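Local atomic coordinates of appr-1-p processing domain protein (Thermus aquaticus Y51MC23, PDB entry 5M31), a protein that is of unknown function but belongs to the macro domain family, whose compact alpha/beta fold packs helices against a mixed beta-sheet. Residues A[47-52]-A[82-87]; A[68-73]-A[110-115]; A[12-17]-A[137-142]. All blocks are in the same frame, centred on the assembly; numbering follows the deposited sequence. Where two conformers were deposited one is given.

In the fold
All three contacts join the mixed sheet of the macro domain to its helices. Interaction 1 is the buried one: N52 and N86 pair as amides and an isoleucine meets a phenylalanine ring. Interactions 2 and 3 are partly buried and use long basic side chains, an arginine spread over a valine and a lysine over a phenylalanine. Interaction 1 uses strand 83-88 and interaction 2 its antiparallel neighbour 71-74; they touch through backbone pairs such as N86 N to F71 O, 2.8 Å. Alternate residues of strand 83-88 serve opposite faces, I84 and N86 toward helix 50-61, F85 toward helix 99-116. Interaction 3 lies at the other outermost strand, 21 Å from interaction 1 between centres.

Interaction 1 (A[47-52]-A[82-87]); sequences RAFPDN and RYIFNF
The F49 ring receives the CD1 methyl of I84 over the centre of one face, 3.8 Å above the plane and almost exactly on the ring normal, the geometry of a CH-pi contact. L27, R75 and P81 also touch this phenylalanine. The second flat pair meets edge to edge: the amides of N52 and N86 come from opposite directions with planes 13° apart, and each N-H meets its acceptor nearly in the plane of its own amide. N86 ND2 donates to N52 OD1 over 2.8 Å, at an N-H...O angle of 169°, and N52 ND2 returns a similarly straight bond to N86 OD1 over 3.0 Å. Both acceptors are approached in the carbonyl plane, on a lone pair. N52 reaches the strand because its CG stands anti to the backbone N (chi1 176°), which carries the amide off the first turn of helix 50-61. I84 serves both groups with different branches. While CD1 reaches F49, CG2 packs on the N52 amide, 3.5 Å from its CG, and CB lies 3.3 Å from N52 OD1. N86 OD1 also accepts from N29 ND2, and N86 ND2 gives to F71 O on strand 71-74. Each polar atom of the N86 amide therefore has two partners, which should fix the rotation of the amide about its CB-CG bond. Because F71 O can only accept, it identifies the nitrogen end of N86, and the paired bonds then put N52 OD1 opposite that nitrogen. The paired amides, with N29 and F71 O, thus give buried polar groups neutral partners.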
# COMPACT_ATOMS: atom_id res chain seq x y z
N ARG A 47 -2.10 14.66 0.99
CA ARG A 47 -2.27 15.75 2.03
C ARG A 47 -1.43 15.50 3.29
O ARG A 47 -0.82 16.44 3.81
CB ARG A 47 -3.78 15.98 2.30
CG ARG A 47 -4.51 16.40 1.04
CD ARG A 47 -5.82 17.13 1.15
NE ARG A 47 -6.95 16.26 1.43
CZ ARG A 47 -8.18 16.41 0.94
NH1 ARG A 47 -8.47 17.32 0.01
NH2 ARG A 47 -9.14 15.57 1.34
N ALA A 48 -1.32 14.24 3.74
CA ALA A 48 -0.62 13.88 4.98
C ALA A 48 0.87 13.78 4.76
O ALA A 48 1.66 13.94 5.70
CB ALA A 48 -1.14 12.54 5.48
N PHE A 49 1.26 13.39 3.53
CA PHE A 49 2.63 13.06 3.25
C PHE A 49 3.13 13.71 1.97
O PHE A 49 3.47 13.01 0.96
CB PHE A 49 2.81 11.53 3.20
CG PHE A 49 2.46 10.84 4.48
CD1 PHE A 49 3.29 10.92 5.59
CD2 PHE A 49 1.31 10.06 4.57
CE1 PHE A 49 2.93 10.30 6.77
CE2 PHE A 49 0.97 9.40 5.72
CZ PHE A 49 1.79 9.51 6.84
N PRO A 50 3.29 15.04 2.01
CA PRO A 50 3.69 15.72 0.77
C PRO A 50 5.05 15.29 0.17
O PRO A 50 5.22 15.27 -1.05
CB PRO A 50 3.69 17.20 1.15
CG PRO A 50 3.69 17.26 2.64
CD PRO A 50 3.12 15.97 3.14
N ASP A 51 6.05 15.01 1.01
CA ASP A 51 7.34 14.61 0.47
C ASP A 51 7.27 13.26 -0.29
O ASP A 51 7.93 13.08 -1.32
CB ASP A 51 8.38 14.53 1.58
CG ASP A 51 8.64 15.87 2.22
OD1 ASP A 51 8.17 16.94 1.69
OD2 ASP A 51 9.37 15.87 3.20
N ASN A 52 6.45 12.34 0.21
CA ASN A 52 6.16 11.07 -0.48
C ASN A 52 5.50 11.35 -1.80
O ASN A 52 5.88 10.76 -2.81
CB ASN A 52 5.28 10.18 0.35
CG ASN A 52 4.89 8.92 -0.35
OD1 ASN A 52 5.69 8.03 -0.57
ND2 ASN A 52 3.61 8.87 -0.77
N ARG A 82 7.86 5.25 9.13
CA ARG A 82 9.12 5.49 8.44
C ARG A 82 8.95 5.38 6.92
O ARG A 82 9.59 6.13 6.17
CB ARG A 82 10.20 4.54 8.93
CG ARG A 82 11.39 4.62 8.05
CD ARG A 82 12.62 3.99 8.68
NE ARG A 82 13.78 4.24 7.85
CZ ARG A 82 14.97 3.70 8.04
NH1 ARG A 82 15.24 3.00 9.15
NH2 ARG A 82 15.92 3.98 7.18
N TYR A 83 8.15 4.41 6.48
CA TYR A 83 8.00 4.11 5.04
C TYR A 83 6.60 4.29 4.58
O TYR A 83 5.64 3.91 5.27
CB TYR A 83 8.40 2.67 4.74
CG TYR A 83 9.81 2.29 5.16
CD1 TYR A 83 10.90 2.74 4.46
CD2 TYR A 83 10.01 1.51 6.26
CE1 TYR A 83 12.18 2.36 4.82
CE2 TYR A 83 11.29 1.18 6.68
CZ TYR A 83 12.36 1.60 5.94
OH TYR A 83 13.66 1.25 6.34
N ILE A 84 6.50 4.85 3.37
CA ILE A 84 5.25 4.84 2.59
C ILE A 84 5.44 3.91 1.40
O ILE A 84 6.40 4.07 0.67
CB ILE A 84 4.90 6.23 2.08
CG1 ILE A 84 4.87 7.27 3.21
CG2 ILE A 84 3.51 6.17 1.38
CD1 ILE A 84 3.86 7.01 4.27
N PHE A 85 4.63 2.82 1.34
CA PHE A 85 4.71 1.82 0.29
C PHE A 85 3.59 2.17 -0.71
O PHE A 85 2.42 1.93 -0.39
CB PHE A 85 4.43 0.45 0.81
CG PHE A 85 5.62 -0.25 1.49
CD1 PHE A 85 6.50 0.39 2.32
CD2 PHE A 85 5.73 -1.61 1.40
CE1 PHE A 85 7.55 -0.33 2.98
CE2 PHE A 85 6.73 -2.33 2.04
CZ PHE A 85 7.66 -1.67 2.81
N ASN A 86 3.99 2.74 -1.84
CA ASN A 86 3.04 3.24 -2.84
C ASN A 86 2.79 2.06 -3.78
O ASN A 86 3.64 1.70 -4.57
CB ASN A 86 3.56 4.47 -3.55
CG ASN A 86 3.78 5.66 -2.63
OD1 ASN A 86 2.84 6.37 -2.24
ND2 ASN A 86 5.07 5.84 -2.17
N PHE A 87 1.62 1.45 -3.58
CA PHE A 87 1.21 0.12 -4.19
C PHE A 87 0.30 0.42 -5.38
O PHE A 87 -0.83 0.83 -5.18
CB PHE A 87 0.45 -0.64 -3.07
CG PHE A 87 0.03 -2.03 -3.39
CD1 PHE A 87 -0.90 -2.30 -4.36
CD2 PHE A 87 0.41 -3.07 -2.59
CE1 PHE A 87 -1.37 -3.58 -4.59
CE2 PHE A 87 -0.08 -4.36 -2.78
CZ PHE A 87 -0.96 -4.61 -3.79

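Interaction 2 (A[68-73]-A[110-115]); sequences GRIFVY and VCRIQE
V72 and R112 lie alongside each other, running in opposite directions, where helix 99-116 of the macro domain packs against strand 71-74, an outermost strand of the mixed sheet. In the R112 conformer described, one of two deposited, the guanidinium is laid over the valine: V72 CG2 sits 3.4 Å from its plane, displaced toward the rim. Between these two side chains the closest approach is V72 CG2 to R112 NH1, 3.5 Å, with CZ hardly farther. This overlap depends on bends in the arginine chain at its second and third torsions (chi3 -78°), which bring the flat group over V72. The aliphatic part of R112 takes part as well, for its CG comes within 4.2 Å of I70 CB. Beneath this layer F85 of strand 83-88 touches I70, V72 and R112, so the arginine lies on an apolar patch made with F85.

Polar groups meet at the guanidinium edge, where I70 O lies near its plane, 3.3 Å from NH1. On the helix side R112 NE forms a salt bridge with E115 OE1; the modelled separation is unusually short, so its exact length is doubtful. One water accepts from NH1, again over a doubtfully short distance, and bonds weakly to I70 O. It also accepts from the backbone of the strand, V72 N lying 2.9 Å from its oxygen.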
# COMPACT_ATOMS: atom_id res chain seq x y z
N GLY A 68 3.09 -4.37 -10.02
CA GLY A 68 3.97 -5.34 -9.36
C GLY A 68 5.26 -4.74 -8.90
O GLY A 68 6.18 -5.48 -8.53
N ARG A 69 5.35 -3.39 -8.89
CA ARG A 69 6.60 -2.71 -8.51
C ARG A 69 6.25 -1.54 -7.59
O ARG A 69 6.04 -0.44 -8.01
CB ARG A 69 7.42 -2.34 -9.73
CG ARG A 69 8.82 -1.84 -9.48
CD ARG A 69 9.50 -1.47 -10.74
NE ARG A 69 10.78 -0.86 -10.44
CZ ARG A 69 11.51 -0.22 -11.33
NH1 ARG A 69 11.11 -0.10 -12.58
NH2 ARG A 69 12.67 0.28 -10.95
N ILE A 70 6.22 -1.85 -6.28
CA ILE A 70 5.91 -0.87 -5.26
C ILE A 70 6.99 0.18 -5.22
O ILE A 70 8.20 -0.13 -5.22
CB ILE A 70 5.80 -1.56 -3.88
CG1 ILE A 70 4.55 -2.48 -3.92
CG2 ILE A 70 5.73 -0.54 -2.74
CD1 ILE A 70 4.39 -3.40 -2.77
N PHE A 71 6.58 1.42 -5.11
CA PHE A 71 7.51 2.50 -4.90
C PHE A 71 7.53 2.88 -3.42
O PHE A 71 6.54 3.34 -2.92
CB PHE A 71 7.15 3.71 -5.74
CG PHE A 71 7.99 4.93 -5.40
CD1 PHE A 71 9.33 4.93 -5.66
CD2 PHE A 71 7.43 6.05 -4.74
CE1 PHE A 71 10.14 5.98 -5.27
CE2 PHE A 71 8.25 7.13 -4.40
CZ PHE A 71 9.59 7.09 -4.65
N VAL A 72 8.68 2.64 -2.75
CA VAL A 72 8.81 2.92 -1.34
C VAL A 72 9.50 4.24 -1.11
O VAL A 72 10.53 4.54 -1.78
CB VAL A 72 9.61 1.80 -0.61
CG1 VAL A 72 9.77 2.16 0.86
CG2 VAL A 72 8.89 0.49 -0.72
N TYR A 73 8.93 5.06 -0.26
CA TYR A 73 9.56 6.30 0.18
C TYR A 73 9.96 6.18 1.66
O TYR A 73 9.14 5.75 2.49
CB TYR A 73 8.65 7.52 -0.01
CG TYR A 73 9.27 8.82 0.39
CD1 TYR A 73 10.34 9.38 -0.37
CD2 TYR A 73 8.92 9.47 1.58
CE1 TYR A 73 10.92 10.57 0.01
CE2 TYR A 73 9.51 10.66 1.94
CZ TYR A 73 10.54 11.17 1.20
OH TYR A 73 11.11 12.36 1.55
N VAL A 110 5.39 -8.30 -0.06
CA VAL A 110 6.19 -9.23 0.70
C VAL A 110 7.67 -8.97 0.45
O VAL A 110 8.46 -8.82 1.42
CB VAL A 110 5.85 -10.67 0.39
CG1 VAL A 110 6.87 -11.66 0.97
CG2 VAL A 110 4.45 -10.96 0.90
N CYS A 111 8.05 -8.83 -0.82
CA CYS A 111 9.46 -8.52 -1.17
C CYS A 111 9.98 -7.29 -0.45
O CYS A 111 11.08 -7.32 0.13
CB CYS A 111 9.59 -8.30 -2.66
SG CYS A 111 9.26 -9.81 -3.58
N ARG A 112 9.23 -6.19 -0.45
CA ARG A 112 9.73 -4.92 0.10
C ARG A 112 9.78 -4.99 1.62
O ARG A 112 10.69 -4.42 2.23
CB ARG A 112 8.87 -3.74 -0.28
CG ARG A 112 9.04 -3.18 -1.69
CD ARG A 112 10.37 -3.40 -2.36
NE ARG A 112 11.43 -2.50 -1.92
CZ ARG A 112 11.57 -1.23 -2.33
NH1 ARG A 112 10.82 -0.77 -3.30
NH2 ARG A 112 12.50 -0.44 -1.77
N ILE A 113 8.79 -5.63 2.22
CA ILE A 113 8.77 -5.82 3.70
C ILE A 113 10.04 -6.55 4.10
O ILE A 113 10.78 -6.12 5.07
CB ILE A 113 7.49 -6.59 4.11
CG1 ILE A 113 6.27 -5.66 3.95
CG2 ILE A 113 7.64 -7.16 5.52
CD1 ILE A 113 4.97 -6.41 4.13
N GLN A 114 10.36 -7.62 3.39
CA GLN A 114 11.55 -8.42 3.71
C GLN A 114 12.83 -7.68 3.46
O GLN A 114 13.72 -7.71 4.36
CB GLN A 114 11.42 -9.80 3.03
CG GLN A 114 10.25 -10.49 3.73
CD GLN A 114 10.07 -11.96 3.47
OE1 GLN A 114 10.36 -12.47 2.39
NE2 GLN A 114 9.55 -12.68 4.52
N GLU A 115 12.94 -6.99 2.33
CA GLU A 115 14.14 -6.19 1.95
C GLU A 115 14.48 -5.17 3.01
O GLU A 115 15.66 -5.01 3.39
CB GLU A 115 13.95 -5.43 0.62
CG GLU A 115 14.03 -6.29 -0.63
CD GLU A 115 13.53 -5.64 -1.89
OE1 GLU A 115 13.01 -4.48 -1.88
OE2 GLU A 115 13.47 -6.34 -2.93
O HOH W 1 11.02 1.55 -4.16

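Interaction 3 (A[12-17]-A[137-142]); sequences LRFVRG and EVKQRI
K139 lays its aliphatic chain across one face of the F14 ring. Its CE stands over the middle, 3.4 Å from the ring centroid and 8° off the normal, close enough to count as a CH-pi contact. The chain crosses from the outer end of the ring inward, as K139 CG is 3.4 Å from F14 CZ while K139 NZ comes nearest to F14 CG, at the root of the ring. NZ is still over the face, 4.3 Å from the centroid, which adds a cation-pi component. The path follows from the torsions: CG lies anti to the backbone N (chi1 -173°) and the chain stays extended beyond it, so the lysine spans the gap from helix to strand without a bend. NZ also has an ionic partner, E158 OE1, and E158 itself touches F14, so ring and carboxylate both draw on one ammonium group.

Deeper in, I142 faces the strand. Its CG2 is 4.4 Å from F14 CZ, an oblique approach to the ring, and equally far from L12 CD1, so a single methyl bridges two residues on the same side of the strand. V154 and V156 of the adjacent strand continue this apolar layer beside L12. On the helix itself, R141 NH1 bonds E137 OE1 over 2.7 Å in a salt bridge, and R141 NE pairs with E103 of helix 99-116, linking the two helices.

The axes of strand 12-15 and helix 137-142 pass 11.3 Å apart and run nearly antiparallel, at 154°. Helix 135-146 is the crossover helix of a beta-alpha-beta unit joining parallel strands 120-123 and 153-157, and its near-antiparallel run against strand 11-15, parallel to both, is consistent with that place in the macro domain sheet.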
# COMPACT_ATOMS: atom_id res chain seq x y z
N LEU A 12 -1.81 -11.20 11.47
CA LEU A 12 -2.66 -10.45 10.56
C LEU A 12 -3.97 -10.10 11.26
O LEU A 12 -4.65 -10.99 11.79
CB LEU A 12 -2.95 -11.31 9.32
CG LEU A 12 -3.67 -10.69 8.11
CD1 LEU A 12 -3.07 -9.37 7.67
CD2 LEU A 12 -3.63 -11.65 6.94
N ARG A 13 -4.30 -8.80 11.31
CA ARG A 13 -5.51 -8.33 11.97
C ARG A 13 -6.28 -7.45 11.00
O ARG A 13 -5.70 -6.60 10.33
CB ARG A 13 -5.14 -7.51 13.21
CG ARG A 13 -5.21 -8.27 14.54
CD ARG A 13 -4.08 -9.28 14.74
NE ARG A 13 -4.11 -9.92 16.08
CZ ARG A 13 -5.00 -10.84 16.46
NH1 ARG A 13 -5.97 -11.25 15.64
NH2 ARG A 13 -4.93 -11.35 17.69
N PHE A 14 -7.61 -7.64 10.97
CA PHE A 14 -8.48 -6.84 10.12
C PHE A 14 -9.29 -5.87 11.00
O PHE A 14 -10.06 -6.31 11.86
CB PHE A 14 -9.38 -7.74 9.27
CG PHE A 14 -8.65 -8.49 8.17
CD1 PHE A 14 -8.51 -7.92 6.92
CD2 PHE A 14 -8.15 -9.79 8.38
CE1 PHE A 14 -7.86 -8.62 5.87
CE2 PHE A 14 -7.51 -10.47 7.36
CZ PHE A 14 -7.36 -9.89 6.10
N VAL A 15 -9.07 -4.56 10.82
CA VAL A 15 -9.53 -3.51 11.75
C VAL A 15 -10.33 -2.38 11.02
O VAL A 15 -10.26 -2.25 9.81
CB VAL A 15 -8.35 -2.87 12.45
CG1 VAL A 15 -7.53 -3.94 13.21
CG2 VAL A 15 -7.44 -2.14 11.48
N ARG A 16 -11.00 -1.51 11.78
CA ARG A 16 -11.60 -0.31 11.20
C ARG A 16 -11.03 0.90 11.85
O ARG A 16 -10.67 0.87 13.08
CB ARG A 16 -13.12 -0.32 11.37
CG ARG A 16 -13.77 -1.35 10.49
CD ARG A 16 -15.29 -1.29 10.55
NE ARG A 16 -15.79 -2.28 9.61
CZ ARG A 16 -15.88 -3.59 9.84
NH1 ARG A 16 -15.55 -4.11 11.01
NH2 ARG A 16 -16.27 -4.40 8.86
N GLY A 17 -10.95 1.98 11.09
CA GLY A 17 -10.44 3.24 11.60
C GLY A 17 -9.72 4.04 10.56
O GLY A 17 -9.91 3.83 9.33
N GLU A 137 -12.54 -11.73 -1.87
CA GLU A 137 -11.46 -12.25 -2.69
C GLU A 137 -10.18 -11.52 -2.42
O GLU A 137 -9.12 -12.15 -2.32
CB GLU A 137 -11.83 -12.13 -4.17
CG GLU A 137 -12.99 -13.04 -4.60
CD GLU A 137 -12.60 -14.53 -4.72
OE1 GLU A 137 -11.38 -14.88 -4.64
OE2 GLU A 137 -13.52 -15.36 -4.92
N VAL A 138 -10.26 -10.20 -2.24
CA VAL A 138 -9.05 -9.41 -1.90
C VAL A 138 -8.55 -9.82 -0.52
O VAL A 138 -7.33 -10.03 -0.34
CB VAL A 138 -9.30 -7.89 -1.99
CG1 VAL A 138 -8.13 -7.10 -1.43
CG2 VAL A 138 -9.59 -7.49 -3.45
N LYS A 139 -9.47 -9.91 0.46
CA LYS A 139 -9.10 -10.37 1.81
C LYS A 139 -8.38 -11.72 1.74
O LYS A 139 -7.32 -11.88 2.34
CB LYS A 139 -10.33 -10.44 2.74
CG LYS A 139 -10.00 -10.74 4.20
CD LYS A 139 -11.28 -10.73 5.07
CE LYS A 139 -10.94 -10.79 6.55
NZ LYS A 139 -12.08 -10.44 7.48
N GLN A 140 -8.89 -12.64 0.94
CA GLN A 140 -8.31 -13.98 0.80
C GLN A 140 -6.88 -13.91 0.26
O GLN A 140 -5.97 -14.55 0.79
CB GLN A 140 -9.16 -14.81 -0.13
CG GLN A 140 -8.81 -16.30 -0.15
CD GLN A 140 -7.74 -16.66 -1.17
OE1 GLN A 140 -6.86 -17.48 -0.90
NE2 GLN A 140 -7.85 -16.07 -2.37
N ARG A 141 -6.67 -13.08 -0.76
CA ARG A 141 -5.34 -12.91 -1.34
C ARG A 141 -4.38 -12.25 -0.36
O ARG A 141 -3.19 -12.56 -0.35
CB ARG A 141 -5.43 -12.11 -2.62
CG ARG A 141 -6.05 -12.94 -3.74
CD ARG A 141 -6.63 -12.09 -4.83
NE ARG A 141 -7.15 -12.92 -5.93
CZ ARG A 141 -8.22 -13.71 -5.85
NH1 ARG A 141 -8.87 -13.87 -4.69
NH2 ARG A 141 -8.62 -14.38 -6.93
N ILE A 142 -4.89 -11.30 0.42
CA ILE A 142 -4.04 -10.67 1.45
C ILE A 142 -3.61 -11.72 2.47
O ILE A 142 -2.43 -11.83 2.81
CB ILE A 142 -4.76 -9.52 2.14
CG1 ILE A 142 -4.98 -8.35 1.16
CG2 ILE A 142 -3.99 -9.06 3.37
CD1 ILE A 142 -5.89 -7.26 1.69